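Side-chain contacts in ribose 5-phosphate isomerase (Trypanosoma cruzi, PDB 3M1P), which probably interconverts ribose 5-phosphate and ribulose 5-phosphate as a type B sugar-phosphate isomerase, working as an assembly of four identical chains: residues Val119-Glu122 with Ile123-Phe127; Phe14-His17 with Glu18-Ile21. The protein carries 1 engineered substitution. All coordinates share one frame; numbering follows the deposited sequence.

Contact 1. Residues Val119-Glu122 with Ile123-Phe127; sequences VIRE and IIITF
R121 and I125, one helical turn apart, meet through the arginine's flat end and a single methyl. From CB the arginine chain runs out extended, CG anti to the backbone N (chi1 -177°). CG already lies 3.8 Å from I125 CD1; farther out the guanidinium lays one face over that same methyl, which sits 3.6 Å above the plane and over its centre, with CZ 3.7 Å from I125 CD1. At the tip NH2 turns to a salt bridge with E26 of helix 17-26, so the arginine ties two helices together while its flat group rests on the isoleucine. All of this belongs to helix 117-129, which packs beside the parallel sheet of an alpha/beta fold, where I120 and I123 reach V110 of strand 107-111. Alongside, at the two preceding positions, I120 CG2 approaches I124 CD1 at 3.8 Å, and V119 CG1 stands 3.9 Å from I123 CD1. T126 bends its hydroxyl back onto the helix: chi1 of -52° sets OG1 beside its own backbone N, from where it donates to E122 O at 2.6 Å. That carbonyl also accepts T126 N at 2.9 Å, the two donors arriving from opposite faces of its plane. The E122 side chain, extended alongside T126, carries OE2 to a hydrogen bond with H93 of a second subunit.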
# COMPACT_ATOMS: atom_id res chain seq x y z
N VAL A 119 7.23 8.07 -1.35
CA VAL A 119 6.36 7.70 -0.23
C VAL A 119 7.19 7.62 1.06
O VAL A 119 6.71 8.02 2.12
CB VAL A 119 5.57 6.40 -0.51
CG1 VAL A 119 4.72 5.97 0.70
CG2 VAL A 119 4.68 6.59 -1.73
N ILE A 120 8.42 7.13 0.95
CA ILE A 120 9.33 7.10 2.09
C ILE A 120 9.56 8.53 2.57
O ILE A 120 9.48 8.81 3.77
CB ILE A 120 10.68 6.39 1.77
CG1 ILE A 120 10.45 4.88 1.65
CG2 ILE A 120 11.73 6.69 2.86
CD1 ILE A 120 11.66 4.06 1.12
N ARG A 121 9.80 9.43 1.62
CA ARG A 121 9.89 10.86 1.89
C ARG A 121 8.68 11.36 2.70
O ARG A 121 8.84 11.98 3.75
CB ARG A 121 10.05 11.65 0.59
CG ARG A 121 10.22 13.16 0.84
CD ARG A 121 10.36 13.95 -0.47
NE ARG A 121 10.35 15.39 -0.18
CZ ARG A 121 9.25 16.12 -0.04
NH1 ARG A 121 8.05 15.56 -0.15
NH2 ARG A 121 9.34 17.41 0.24
N GLU A 122 7.48 11.06 2.20
CA GLU A 122 6.23 11.45 2.82
C GLU A 122 6.09 10.85 4.22
O GLU A 122 5.67 11.53 5.16
CB GLU A 122 5.06 11.02 1.94
CG GLU A 122 3.70 11.52 2.39
CD GLU A 122 2.59 10.95 1.53
OE1 GLU A 122 2.40 9.72 1.53
OE2 GLU A 122 1.92 11.73 0.84
N ILE A 123 6.44 9.57 4.35
CA ILE A 123 6.42 8.87 5.63
C ILE A 123 7.34 9.58 6.66
O ILE A 123 6.90 9.88 7.77
CB ILE A 123 6.82 7.39 5.47
CG1 ILE A 123 5.71 6.62 4.75
CG2 ILE A 123 7.17 6.71 6.82
CD1 ILE A 123 6.16 5.24 4.29
N ILE A 124 8.58 9.85 6.28
CA ILE A 124 9.54 10.45 7.21
C ILE A 124 9.07 11.83 7.67
O ILE A 124 9.05 12.11 8.86
CB ILE A 124 10.99 10.47 6.63
CG1 ILE A 124 11.55 9.05 6.65
CG2 ILE A 124 11.92 11.43 7.43
CD1 ILE A 124 12.80 8.87 5.82
N ILE A 125 8.62 12.66 6.73
CA ILE A 125 8.13 14.00 7.04
C ILE A 125 6.90 13.97 7.93
O ILE A 125 6.85 14.67 8.94
CB ILE A 125 7.90 14.83 5.73
CG1 ILE A 125 9.26 15.17 5.08
CG2 ILE A 125 6.99 16.07 6.00
CD1 ILE A 125 9.19 15.53 3.57
N THR A 126 5.91 13.15 7.58
CA THR A 126 4.70 13.02 8.37
C THR A 126 4.98 12.51 9.80
O THR A 126 4.43 13.03 10.76
CB THR A 126 3.69 12.07 7.67
OG1 THR A 126 3.50 12.50 6.32
CG2 THR A 126 2.36 12.06 8.41
N PHE A 127 5.83 11.51 9.90
CA PHE A 127 6.25 10.96 11.19
C PHE A 127 6.87 12.05 12.08
O PHE A 127 6.49 12.20 13.24
CB PHE A 127 7.28 9.87 10.94
CG PHE A 127 7.66 9.10 12.16
CD1 PHE A 127 6.87 8.06 12.61
CD2 PHE A 127 8.85 9.41 12.85
CE1 PHE A 127 7.24 7.33 13.75
CE2 PHE A 127 9.23 8.68 13.98
CZ PHE A 127 8.42 7.65 14.44

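Contact 2. Residues Phe14-His17 with Glu18-Ile21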
# COMPACT_ATOMS: atom_id res chain seq x y z
N PHE A 14 21.18 1.28 1.78
CA PHE A 14 22.33 2.19 1.74
C PHE A 14 22.28 3.14 0.54
O PHE A 14 22.60 4.31 0.65
CB PHE A 14 23.66 1.42 1.78
CG PHE A 14 24.87 2.29 1.54
CD1 PHE A 14 25.38 3.08 2.56
CD2 PHE A 14 25.45 2.35 0.27
CE1 PHE A 14 26.48 3.92 2.33
CE2 PHE A 14 26.55 3.17 0.03
CZ PHE A 14 27.06 3.96 1.07
N ALA A 15 21.86 2.63 -0.61
CA ALA A 15 21.72 3.45 -1.83
C ALA A 15 20.87 4.72 -1.64
O ALA A 15 20.98 5.68 -2.41
CB ALA A 15 21.18 2.61 -2.98
N ILE A 16 20.02 4.73 -0.61
CA ILE A 16 19.12 5.87 -0.41
C ILE A 16 19.38 6.64 0.89
O ILE A 16 18.55 7.43 1.31
CB ILE A 16 17.61 5.46 -0.54
CG1 ILE A 16 17.18 4.52 0.60
CG2 ILE A 16 17.36 4.84 -1.93
CD1 ILE A 16 15.69 4.48 0.87
N HIS A 17 20.54 6.44 1.50
CA HIS A 17 20.79 7.04 2.82
C HIS A 17 20.90 8.57 2.77
O HIS A 17 20.51 9.25 3.73
CB HIS A 17 21.99 6.38 3.51
CG HIS A 17 23.32 6.80 2.97
ND1 HIS A 17 24.13 7.69 3.63
CD2 HIS A 17 23.97 6.46 1.83
CE1 HIS A 17 25.24 7.88 2.93
NE2 HIS A 17 25.16 7.15 1.83
N GLU A 18 21.41 9.10 1.66
CA GLU A 18 21.45 10.54 1.41
C GLU A 18 20.02 11.08 1.28
O GLU A 18 19.71 12.14 1.82
CB GLU A 18 22.31 10.90 0.18
CG GLU A 18 23.80 10.55 0.34
CD GLU A 18 24.70 11.08 -0.79
OE1 GLU A 18 24.19 11.50 -1.86
OE2 GLU A 18 25.95 11.06 -0.60
N ASN A 19 19.17 10.35 0.57
CA ASN A 19 17.71 10.62 0.53
C ASN A 19 17.12 10.78 1.94
O ASN A 19 16.44 11.76 2.23
CB ASN A 19 16.94 9.47 -0.15
CG ASN A 19 17.34 9.24 -1.61
OD1 ASN A 19 16.53 9.45 -2.52
ND2 ASN A 19 18.56 8.78 -1.82
N LEU A 20 17.40 9.80 2.81
CA LEU A 20 16.88 9.80 4.18
C LEU A 20 17.35 11.02 4.96
O LEU A 20 16.54 11.67 5.63
CB LEU A 20 17.29 8.52 4.90
CG LEU A 20 16.92 7.23 4.18
CD1 LEU A 20 17.53 6.04 4.90
CD2 LEU A 20 15.38 7.08 4.05
N ILE A 21 18.64 11.33 4.85
CA ILE A 21 19.22 12.53 5.48
C ILE A 21 18.46 13.78 5.01
O ILE A 21 17.99 14.58 5.82
CB ILE A 21 20.75 12.66 5.20
CG1 ILE A 21 21.53 11.55 5.92
CG2 ILE A 21 21.28 14.05 5.61
CD1 ILE A 21 22.96 11.34 5.41
O HOH W 1 22.12 8.00 -0.95
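E18 lies against the H17 ring where helix 17-26 begins; I16, inside a type I beta turn from F14 to H17, holds the N-cap position. E18 CG makes a CH-pi contact over the ring face, 4.1 Å from the centroid and 18° off the normal, while a water accepts from E18 N and donates to A15 O, bridging the turn to the first turn of the helix. N19 comes next: its CB comes within 3.0 Å of I16 O, and its side chain crosses that of I16 at about a right angle, ND2 standing 3.7 Å from I16 CB. L20 N then donates to I16 O at 3.0 Å. With chi1 at -54°, L20 CG falls beside its own backbone N and close to that oxygen, and the buried side chain goes on to I7 and T9 of strand 3-9. I21 closes the series. Its N bonds to H17 O, its side chain reaches P33 and Y35 of strand 31-35, and Y35 also meets the H17 ring. I21 CG1 itself comes to 3.3 Å from H17 O.

Contact 2 comes first along the chain, where it passes from helix 11-14 into helix 17-26, after strand 3-9; contact 1 follows much later, on helix 117-129 after strand 107-111. Their centres are about 13 Å apart, yet the two contacts touch directly: L20 CD2 packs 3.6 Å from I124 CD1 and 3.9 Å from I120 CG2, and I16 CD1, just before helix 17-26, meets I120 CD1. Both helices send side chains to the five-stranded parallel sheet, so residues distant in sequence share one hydrophobic layer over it. Contact 1 also reaches other subunits through V119 and E122, whereas no other chain of the tetramer touches contact 2, so helix 117-129 connects this layer to the subunit interfaces.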